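Local atomic coordinates of thermophilic dibenzothiophene desulfurization enzyme C (Paenibacillus sp. A11-2, PDB entry 5XDC), a protein that probably oxidises dibenzothiophene to its sulfoxide and then to the sulfone, using reduced FMN and molecular oxygen. Residues V140-L145 / Y150-T155; A172-D177 / R183-L188. All coordinates share one frame; numbering follows the deposited sequence. Where two conformers were deposited one is given.

Contact 1 (V140-L145 / Y150-T155); sequences VTATPL and YEINGT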
loop_
_atom_site.group_PDB
_atom_site.type_symbol
_atom_site.label_atom_id
_atom_site.label_comp_id
_atom_site.label_asym_id
_atom_site.label_seq_id
_atom_site.Cartn_x
_atom_site.Cartn_y
_atom_site.Cartn_z
ATOM N N VAL B 140 16.829 37.970 -1.516
ATOM C CA VAL B 140 16.941 38.920 -2.619
ATOM C C VAL B 140 16.078 40.130 -2.303
ATOM O O VAL B 140 14.854 40.017 -2.154
ATOM C CB VAL B 140 16.544 38.281 -3.954
ATOM C CG1 VAL B 140 16.654 39.306 -5.082
ATOM C CG2 VAL B 140 17.440 37.072 -4.241
ATOM N N THR B 141 16.715 41.290 -2.221
ATOM C CA THR B 141 16.048 42.514 -1.815
ATOM C C THR B 141 15.894 43.460 -2.999
ATOM O O THR B 141 16.649 43.401 -3.970
ATOM C CB THR B 141 16.821 43.213 -0.700
ATOM O OG1 THR B 141 18.131 43.542 -1.167
ATOM C CG2 THR B 141 16.919 42.295 0.514
ATOM N N ALA B 142 14.882 44.316 -2.901
ATOM C CA ALA B 142 14.598 45.347 -3.894
ATOM C C ALA B 142 14.624 46.695 -3.191
ATOM O O ALA B 142 13.748 46.984 -2.370
ATOM C CB ALA B 142 13.243 45.095 -4.555
ATOM N N THR B 143 15.632 47.518 -3.505
ATOM C CA THR B 143 15.763 48.842 -2.900
ATOM C C THR B 143 15.206 49.887 -3.856
ATOM O O THR B 143 15.634 49.934 -5.019
ATOM C CB THR B 143 17.222 49.138 -2.575
ATOM O OG1 THR B 143 17.717 48.148 -1.667
ATOM C CG2 THR B 143 17.369 50.506 -1.932
ATOM N N PRO B 144 14.251 50.716 -3.449
ATOM C CA PRO B 144 13.666 51.666 -4.403
ATOM C C PRO B 144 14.645 52.760 -4.796
ATOM O O PRO B 144 15.390 53.285 -3.964
ATOM C CB PRO B 144 12.466 52.243 -3.646
ATOM C CG PRO B 144 12.779 52.033 -2.213
ATOM C CD PRO B 144 13.583 50.771 -2.138
ATOM N N LEU B 145 14.629 53.097 -6.077
ATOM C CA LEU B 145 15.364 54.216 -6.645
ATOM C C LEU B 145 14.425 55.381 -6.929
ATOM O O LEU B 145 13.224 55.188 -7.122
ATOM C CB LEU B 145 16.063 53.785 -7.931
ATOM C CG LEU B 145 17.152 52.729 -7.718
ATOM C CD1 LEU B 145 17.507 52.065 -9.024
ATOM C CD2 LEU B 145 18.370 53.355 -7.067
ATOM N N TYR B 150 13.798 49.707 -9.166
ATOM C CA TYR B 150 14.281 49.019 -7.980
ATOM C C TYR B 150 15.655 48.444 -8.273
ATOM O O TYR B 150 15.923 47.980 -9.385
ATOM C CB TYR B 150 13.335 47.885 -7.538
ATOM C CG TYR B 150 12.135 48.356 -6.755
ATOM C CD1 TYR B 150 12.222 48.568 -5.390
ATOM C CD2 TYR B 150 10.918 48.610 -7.380
ATOM C CE1 TYR B 150 11.138 49.008 -4.662
ATOM C CE2 TYR B 150 9.819 49.049 -6.648
ATOM C CZ TYR B 150 9.943 49.253 -5.298
ATOM O OH TYR B 150 8.871 49.691 -4.557
ATOM N N GLU B 151 16.523 48.481 -7.271
ATOM C CA GLU B 151 17.827 47.849 -7.361
ATOM C C GLU B 151 17.741 46.508 -6.644
ATOM O O GLU B 151 17.367 46.457 -5.467
ATOM C CB GLU B 151 18.919 48.723 -6.744
ATOM C CG GLU B 151 20.317 48.143 -6.975
ATOM C CD GLU B 151 21.373 48.826 -6.140
ATOM O OE1 GLU B 151 22.058 48.135 -5.365
ATOM O OE2 GLU B 151 21.507 50.060 -6.244
ATOM N N ILE B 152 18.086 45.436 -7.362
ATOM C CA ILE B 152 17.960 44.066 -6.869
ATOM C C ILE B 152 19.333 43.567 -6.456
ATOM O O ILE B 152 20.289 43.655 -7.234
ATOM C CB ILE B 152 17.362 43.133 -7.936
ATOM C CG1 ILE B 152 16.109 43.740 -8.558
ATOM C CG2 ILE B 152 17.071 41.765 -7.331
ATOM C CD1 ILE B 152 15.022 44.019 -7.576
ATOM N N ASN B 153 19.415 42.973 -5.255
ATOM C CA ASN B 153 20.659 42.412 -4.743
ATOM C C ASN B 153 20.403 41.087 -4.039
ATOM O O ASN B 153 19.471 40.973 -3.241
ATOM C CB ASN B 153 21.338 43.349 -3.750
ATOM C CG ASN B 153 21.919 44.563 -4.413
ATOM O OD1 ASN B 153 22.945 44.479 -5.086
ATOM N ND2 ASN B 153 21.263 45.701 -4.232
ATOM N N GLY B 154 21.260 40.114 -4.307
ATOM C CA GLY B 154 21.240 38.846 -3.602
ATOM C C GLY B 154 21.340 37.673 -4.560
ATOM O O GLY B 154 21.279 37.811 -5.778
ATOM N N THR B 155 21.513 36.497 -3.966
ATOM C CA THR B 155 21.604 35.247 -4.713
ATOM C C THR B 155 20.342 34.436 -4.454
ATOM O O THR B 155 19.999 34.159 -3.295
ATOM C CB THR B 155 22.862 34.471 -4.333
ATOM O OG1 THR B 155 24.010 35.239 -4.715
ATOM C CG2 THR B 155 22.909 33.128 -5.054
HETATM O O HOH W 1 18.479 45.708 -2.957
#
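Thr141 and Asn153, and two residues further on Thr143 and Glu151, face each other as hydrogen-bonded antiparallel pairs, joined by four backbone bonds. Those between Thr143 and Glu151 are shorter and straighter: Thr143 N to Glu151 O is 2.8 Å, with 171° at the hydrogen. On the face carrying these four side chains the chemistry is polar. A water sits among Thr141 OG1, Thr143 OG1 and Asn153 ND2 and donates to Glu151 O at 2.8 Å. The amide of Asn153 also gives a nearly linear bond from ND2 to Glu151 OE1 (2.8 Å), which lies in the amide plane, while its OD1 accepts from Gly219 N; both ends of the amide are thereby held. Apolar contacts occupy the reverse face. Ala142 CB touches Tyr150 CD1 and Ile152 CD1, each at 3.7 Å, and Val140 CG1 presses on Ile152 CG2 at a tight 3.4 Å. With chi1 at -80°, CG of Tyr150 lies anti to its carbonyl carbon and the ring meets Pro144 obliquely, CE1 touching Pro144 CB at 3.6 Å. An alanine here takes away the ring and hydroxyl, which would probably leave Ala142 and Pro144 without this packing partner and Asp177 short of one weak bond. Gly154, at phi 134°, turns the chain out of the sheet. The whole is a two-stranded β-hairpin, part of the β-domain in the middle of the acyl-CoA dehydrogenase fold.

Contact 2 (A172-D177 / R183-L188); sequences AVTSRD and RIVAAL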
loop_
_atom_site.group_PDB
_atom_site.type_symbol
_atom_site.label_atom_id
_atom_site.label_comp_id
_atom_site.label_asym_id
_atom_site.label_seq_id
_atom_site.Cartn_x
_atom_site.Cartn_y
_atom_site.Cartn_z
ATOM N N ALA B 172 11.570 39.728 -5.540
ATOM C CA ALA B 172 12.409 40.310 -4.498
ATOM C C ALA B 172 11.515 40.940 -3.444
ATOM O O ALA B 172 10.322 41.163 -3.667
ATOM C CB ALA B 172 13.380 41.349 -5.070
ATOM N N VAL B 173 12.098 41.218 -2.275
ATOM C CA VAL B 173 11.382 41.856 -1.173
ATOM C C VAL B 173 11.924 43.264 -0.984
ATOM O O VAL B 173 13.143 43.467 -0.951
ATOM C CB VAL B 173 11.502 41.064 0.138
ATOM C CG1 VAL B 173 10.660 39.818 0.047
ATOM C CG2 VAL B 173 12.959 40.728 0.432
ATOM N N THR B 174 11.021 44.222 -0.820
ATOM C CA THR B 174 11.448 45.602 -0.674
ATOM C C THR B 174 12.261 45.785 0.600
ATOM O O THR B 174 11.986 45.170 1.635
ATOM C CB THR B 174 10.250 46.554 -0.660
ATOM O OG1 THR B 174 9.374 46.231 0.427
ATOM C CG2 THR B 174 9.495 46.511 -1.984
ATOM N N SER B 175 13.271 46.648 0.501
ATOM C CA SER B 175 14.185 46.967 1.581
ATOM C C SER B 175 14.538 48.447 1.492
ATOM O O SER B 175 14.608 49.017 0.400
ATOM C CB SER B 175 15.457 46.116 1.497
ATOM O OG SER B 175 16.381 46.478 2.508
ATOM N N ARG B 176 14.767 49.065 2.654
ATOM C CA ARG B 176 15.053 50.500 2.715
ATOM C C ARG B 176 14.001 51.283 1.937
ATOM O O ARG B 176 14.309 52.210 1.190
ATOM C CB ARG B 176 16.463 50.794 2.199
ATOM C CG ARG B 176 17.539 50.058 2.981
ATOM C CD ARG B 176 18.934 50.275 2.420
ATOM N NE ARG B 176 19.943 49.597 3.233
ATOM C CZ ARG B 176 20.232 48.299 3.150
ATOM N NH1 ARG B 176 19.591 47.517 2.286
ATOM N NH2 ARG B 176 21.165 47.779 3.938
ATOM N N ASP B 177 12.739 50.892 2.115
ATOM C CA ASP B 177 11.635 51.383 1.299
ATOM C C ASP B 177 10.715 52.257 2.139
ATOM O O ASP B 177 10.052 51.744 3.056
ATOM C CB ASP B 177 10.856 50.206 0.709
ATOM C CG ASP B 177 9.861 50.633 -0.348
ATOM O OD1 ASP B 177 9.387 51.790 -0.298
ATOM O OD2 ASP B 177 9.547 49.802 -1.231
ATOM N N ARG B 183 7.704 43.917 1.182
ATOM C CA ARG B 183 6.677 43.725 0.173
ATOM C C ARG B 183 7.285 43.040 -1.039
ATOM O O ARG B 183 8.387 43.379 -1.467
ATOM C CB ARG B 183 6.067 45.069 -0.231
ATOM C CG ARG B 183 5.503 45.871 0.942
ATOM C CD ARG B 183 4.839 47.156 0.465
ATOM N NE ARG B 183 5.824 48.120 -0.028
ATOM C CZ ARG B 183 5.550 49.119 -0.862
ATOM N NH1 ARG B 183 4.320 49.304 -1.315
ATOM N NH2 ARG B 183 6.518 49.931 -1.254
ATOM N N ILE B 184 6.567 42.077 -1.598
ATOM C CA ILE B 184 7.112 41.328 -2.723
ATOM C C ILE B 184 6.950 42.135 -3.999
ATOM O O ILE B 184 5.849 42.596 -4.322
ATOM C CB ILE B 184 6.438 39.956 -2.858
ATOM C CG1 ILE B 184 6.767 39.086 -1.649
ATOM C CG2 ILE B 184 6.942 39.272 -4.128
ATOM C CD1 ILE B 184 5.939 37.807 -1.573
ATOM N N VAL B 185 8.034 42.303 -4.736
ATOM C CA VAL B 185 7.958 42.865 -6.075
ATOM C C VAL B 185 8.361 41.788 -7.063
ATOM O O VAL B 185 9.222 40.938 -6.793
ATOM C CB VAL B 185 8.832 44.120 -6.269
ATOM C CG1 VAL B 185 8.299 45.267 -5.432
ATOM C CG2 VAL B 185 10.271 43.823 -5.940
ATOM N N ALA B 186 7.718 41.836 -8.221
ATOM C CA ALA B 186 7.959 40.916 -9.310
ATOM C C ALA B 186 8.217 41.727 -10.565
ATOM O O ALA B 186 7.670 42.819 -10.732
ATOM C CB ALA B 186 6.772 39.961 -9.530
ATOM N N ALA B 187 9.040 41.179 -11.446
ATOM C CA ALA B 187 9.384 41.867 -12.682
ATOM C C ALA B 187 9.790 40.843 -13.725
ATOM O O ALA B 187 10.138 39.701 -13.409
ATOM C CB ALA B 187 10.511 42.886 -12.470
ATOM N N LEU B 188 9.752 41.272 -14.985
ATOM C CA LEU B 188 10.178 40.452 -16.114
ATOM C C LEU B 188 11.307 41.203 -16.808
ATOM O O LEU B 188 11.070 42.277 -17.380
ATOM C CB LEU B 188 9.017 40.190 -17.076
ATOM C CG LEU B 188 9.306 39.182 -18.180
ATOM C CD1 LEU B 188 9.366 37.780 -17.639
ATOM C CD2 LEU B 188 8.260 39.238 -19.268
#
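Thr174 holds the backbone of Arg183 at two points, with its own N and with its hydroxyl: N donates to Arg183 O (2.8 Å), and OG1 accepts from Arg183 N at 3.0 Å. A chi1 of 60° places OG1 between the backbone N and the carbonyl carbon, directed at that N-H. The same hydroxyl bonds to Gly180 O, so it ties the arginine's backbone to the connecting loop. Deeper in the strands, Ala172 and Val185 form a hydrogen-bonded antiparallel pair; Val185 N reaches Ala172 O at 2.8 Å, and Ala172 N binds Val185 O in its carbonyl plane. This buried part is close at the backbone, yet its side chains meet more lightly: Val173 CG1 stands 4.3 Å from Ile184 CG1, a pair that Trp138 covers, and the methyl contacts of Val185, which has a second conformer, are doubtful. Toward the loop the strands separate, and the partly exposed Arg183 spans the distance with a chain bent at chi3 (-70°). Its NH2 makes a salt bridge to Asp177 OD2 (3.0 Å), which lies at the guanidinium edge but is approached from above the carboxylate plane, the two planes being 67° apart. Arg183 NE bonds to Gly180 O, and Asp177 OD1 accepts from Asn179 N, fixing both charged groups against the loop. This is a β-hairpin with a polar, charge-paired loop end, within the acyl-CoA dehydrogenase-type middle β-domain.

Contacts 1 and 2 are successive hairpins of one mixed sheet, their centres about 7 Å apart. Strands 141-144 and 167-174 join them in parallel: Ala142 N probably bonds to Val173 O (2.7 Å) and Ala142 O to Ser175 N (2.9 Å). Contact 2 is buried; contact 1 is only partly so, with a hydrated polar face beside its apolar one. On the apolar side Ala142 and Ile152 pack on Ala172; Tyr150 touches Thr174 and Arg183. Polar side chains and a water serve the first hairpin, a salt bridge and the Gly180 carbonyl the second. Ser128, which binds FMN in another structure of this protein, lies about 8 Å from Val140 and 10 Å from Ala172, between side chains.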